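Local coordinates for putative exported protein (Bordetella pertussis Tohama I, PDB 2PFY) that binds pyroglutamic acid and probably serves as the periplasmic receptor of a tripartite ATP-independent transport system, at residues V188-A192 with W193-K197. Sequence-based numbering, arbitrary orientation.
Sequences VDSQA and WDYVK
With chi1 near +60°, Trp193 and Tyr195 turn their rings back along the chain, over Gln191 and Ala192 respectively. The turn they cover is a Schellman motif that ends helix 184-189: Gln191, with positive phi, is the C-prime residue, Ala192 N bonds back to a carbonyl of the last helical turn, and Gln191 N to Val188 O. Gln191 CA lies over the face of the indole six-membered ring of Trp193, 3.7 Å from its centroid and 8° off the normal, a CH-pi contact. The side-chain amide of Gln191 runs nearly parallel to the indole, the planes 13° apart, and CG of Gln191 comes within 3.6 Å of Trp193 CZ2. Ala192 CA makes the matching contact over a face of the Tyr195 ring, and Tyr195 OH donates to Ser190 OG at 2.6 Å. Ser190 OG is also bonded to Thr186 O, so the tyrosine is tied to the last turn of the helix, while Phe172 stacks on its ring. A short 3-10 turn continues the chain toward strand 198-201. There Ala192 O accepts two N-H groups: Tyr195 N at 2.8 Å approaches from above the carbonyl plane, Val196 N almost in line with the C=O. On the solvent side, one water donates to both Gln191 OE1 and Asp194 OD2, the latter at 2.6 Å.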
ATOM      1  N   VAL A 188      -1.490  14.250   2.551  1.00 15.87           N
ATOM      2  CA  VAL A 188      -2.693  15.075   2.360  1.00 15.67           C
ATOM      3  C   VAL A 188      -3.934  14.528   3.090  1.00 15.73           C
ATOM      4  O   VAL A 188      -4.615  15.293   3.793  1.00 15.54           O
ATOM      5  CB  VAL A 188      -2.970  15.353   0.816  1.00 16.28           C
ATOM      6  CG1 VAL A 188      -4.287  16.178   0.567  1.00 14.52           C
ATOM      7  CG2 VAL A 188      -1.766  16.113   0.229  1.00 14.20           C
ATOM      8  N   ASP A 189      -4.232  13.222   2.920  1.00 15.95           N
ATOM      9  CA  ASP A 189      -5.320  12.534   3.679  1.00 17.60           C
ATOM     10  C   ASP A 189      -5.302  12.958   5.160  1.00 17.97           C
ATOM     11  O   ASP A 189      -6.349  13.296   5.747  1.00 17.88           O
ATOM     12  CB  ASP A 189      -5.168  10.996   3.664  1.00 16.13           C
ATOM     13  CG  ASP A 189      -5.255  10.362   2.262  1.00 19.20           C
ATOM     14  OD1 ASP A 189      -5.741  10.983   1.284  1.00 19.68           O
ATOM     15  OD2 ASP A 189      -4.842   9.170   2.162  1.00 19.47           O
ATOM     16  N   SER A 190      -4.111  12.937   5.775  1.00 18.57           N
ATOM     17  CA  SER A 190      -4.044  13.163   7.208  1.00 19.33           C
ATOM     18  C   SER A 190      -3.617  14.592   7.538  1.00 19.51           C
ATOM     19  O   SER A 190      -3.420  14.891   8.710  1.00 19.51           O
ATOM     20  CB  SER A 190      -3.071  12.183   7.889  1.00 20.47           C
ATOM     21  OG  SER A 190      -1.783  12.451   7.389  1.00 24.29           O
ATOM     22  N   GLN A 191      -3.528  15.450   6.516  1.00 17.56           N
ATOM     23  CA  GLN A 191      -3.120  16.861   6.692  1.00 18.61           C
ATOM     24  C   GLN A 191      -1.870  16.942   7.564  1.00 17.38           C
ATOM     25  O   GLN A 191      -1.897  17.527   8.641  1.00 17.38           O
ATOM     26  CB  GLN A 191      -4.298  17.687   7.220  1.00 18.65           C
ATOM     27  CG  GLN A 191      -5.452  17.601   6.197  1.00 21.46           C
ATOM     28  CD  GLN A 191      -6.792  17.894   6.767  1.00 22.34           C
ATOM     29  OE1 GLN A 191      -6.893  18.493   7.827  1.00 24.71           O
ATOM     30  NE2 GLN A 191      -7.859  17.470   6.059  1.00 22.12           N
ATOM     31  N   ALA A 192      -0.804  16.291   7.093  1.00 16.92           N
ATOM     32  CA  ALA A 192       0.407  16.052   7.892  1.00 17.53           C
ATOM     33  C   ALA A 192       1.148  17.342   8.205  1.00 18.37           C
ATOM     34  O   ALA A 192       1.919  17.412   9.206  1.00 19.59           O
ATOM     35  CB  ALA A 192       1.334  15.083   7.203  1.00 16.93           C
ATOM     36  N   TRP A 193       0.905  18.375   7.406  1.00 18.35           N
ATOM     37  CA  TRP A 193       1.505  19.695   7.730  1.00 19.45           C
ATOM     38  C   TRP A 193       1.167  20.185   9.145  1.00 20.84           C
ATOM     39  O   TRP A 193       1.873  21.062   9.657  1.00 22.08           O
ATOM     40  CB  TRP A 193       1.105  20.766   6.724  1.00 19.11           C
ATOM     41  CG  TRP A 193      -0.411  20.831   6.429  1.00 18.65           C
ATOM     42  CD1 TRP A 193      -1.354  21.532   7.125  1.00 18.39           C
ATOM     43  CD2 TRP A 193      -1.100  20.151   5.368  1.00 16.94           C
ATOM     44  NE1 TRP A 193      -2.597  21.353   6.541  1.00 19.51           N
ATOM     45  CE2 TRP A 193      -2.460  20.504   5.459  1.00 18.39           C
ATOM     46  CE3 TRP A 193      -0.683  19.296   4.327  1.00 15.28           C
ATOM     47  CZ2 TRP A 193      -3.428  20.020   4.556  1.00 16.69           C
ATOM     48  CZ3 TRP A 193      -1.649  18.804   3.425  1.00 18.49           C
ATOM     49  CH2 TRP A 193      -3.006  19.176   3.553  1.00 18.40           C
ATOM     50  N   ASP A 194       0.134  19.636   9.786  1.00 21.41           N
ATOM     51  CA  ASP A 194      -0.194  20.022  11.178  1.00 22.88           C
ATOM     52  C   ASP A 194       0.763  19.409  12.204  1.00 24.53           C
ATOM     53  O   ASP A 194       0.817  19.862  13.350  1.00 24.86           O
ATOM     54  CB  ASP A 194      -1.628  19.641  11.554  1.00 23.26           C
ATOM     55  CG  ASP A 194      -2.670  20.502  10.862  1.00 22.19           C
ATOM     56  OD1 ASP A 194      -2.361  21.618  10.438  1.00 21.00           O
ATOM     57  OD2 ASP A 194      -3.823  20.073  10.761  1.00 23.26           O
ATOM     58  N   TYR A 195       1.523  18.393  11.805  1.00 25.06           N
ATOM     59  CA  TYR A 195       2.342  17.674  12.768  1.00 26.27           C
ATOM     60  C   TYR A 195       3.780  17.375  12.386  1.00 26.38           C
ATOM     61  O   TYR A 195       4.596  17.024  13.259  1.00 27.79           O
ATOM     62  CB  TYR A 195       1.583  16.430  13.315  1.00 26.99           C
ATOM     63  CG  TYR A 195       1.114  15.429  12.280  1.00 26.68           C
ATOM     64  CD1 TYR A 195       2.010  14.531  11.707  1.00 28.62           C
ATOM     65  CD2 TYR A 195      -0.239  15.376  11.867  1.00 29.02           C
ATOM     66  CE1 TYR A 195       1.591  13.576  10.758  1.00 30.31           C
ATOM     67  CE2 TYR A 195      -0.673  14.401  10.931  1.00 28.42           C
ATOM     68  CZ  TYR A 195       0.249  13.507  10.390  1.00 29.25           C
ATOM     69  OH  TYR A 195      -0.136  12.576   9.434  1.00 28.30           O
ATOM     70  N   VAL A 196       4.116  17.523  11.101  1.00 24.98           N
ATOM     71  CA  VAL A 196       5.503  17.444  10.648  1.00 24.51           C
ATOM     72  C   VAL A 196       5.823  18.662   9.798  1.00 25.25           C
ATOM     73  O   VAL A 196       4.904  19.368   9.375  1.00 25.01           O
ATOM     74  CB  VAL A 196       5.827  16.167   9.822  1.00 25.02           C
ATOM     75  CG1 VAL A 196       6.321  15.064  10.743  1.00 22.33           C
ATOM     76  CG2 VAL A 196       4.610  15.729   8.909  1.00 21.43           C
ATOM     77  N   LYS A 197       7.113  18.907   9.546  1.00 25.46           N
ATOM     78  CA  LYS A 197       7.521  20.110   8.814  1.00 25.82           C
ATOM     79  C   LYS A 197       8.264  19.893   7.508  1.00 24.54           C
ATOM     80  O   LYS A 197       8.201  20.741   6.618  1.00 24.57           O
ATOM     81  CB  LYS A 197       8.369  21.024   9.714  1.00 26.76           C
ATOM     82  CG  LYS A 197       7.549  22.091  10.416  1.00 32.67           C
ATOM     83  CD  LYS A 197       6.598  21.477  11.463  1.00 40.53           C
ATOM     84  CE  LYS A 197       5.197  22.139  11.410  1.00 43.89           C
ATOM     85  NZ  LYS A 197       4.118  21.340  12.078  1.00 42.06           N
TER
HETATM   86  O   HOH W   1      -5.944  20.723   9.355  1.00 19.75           O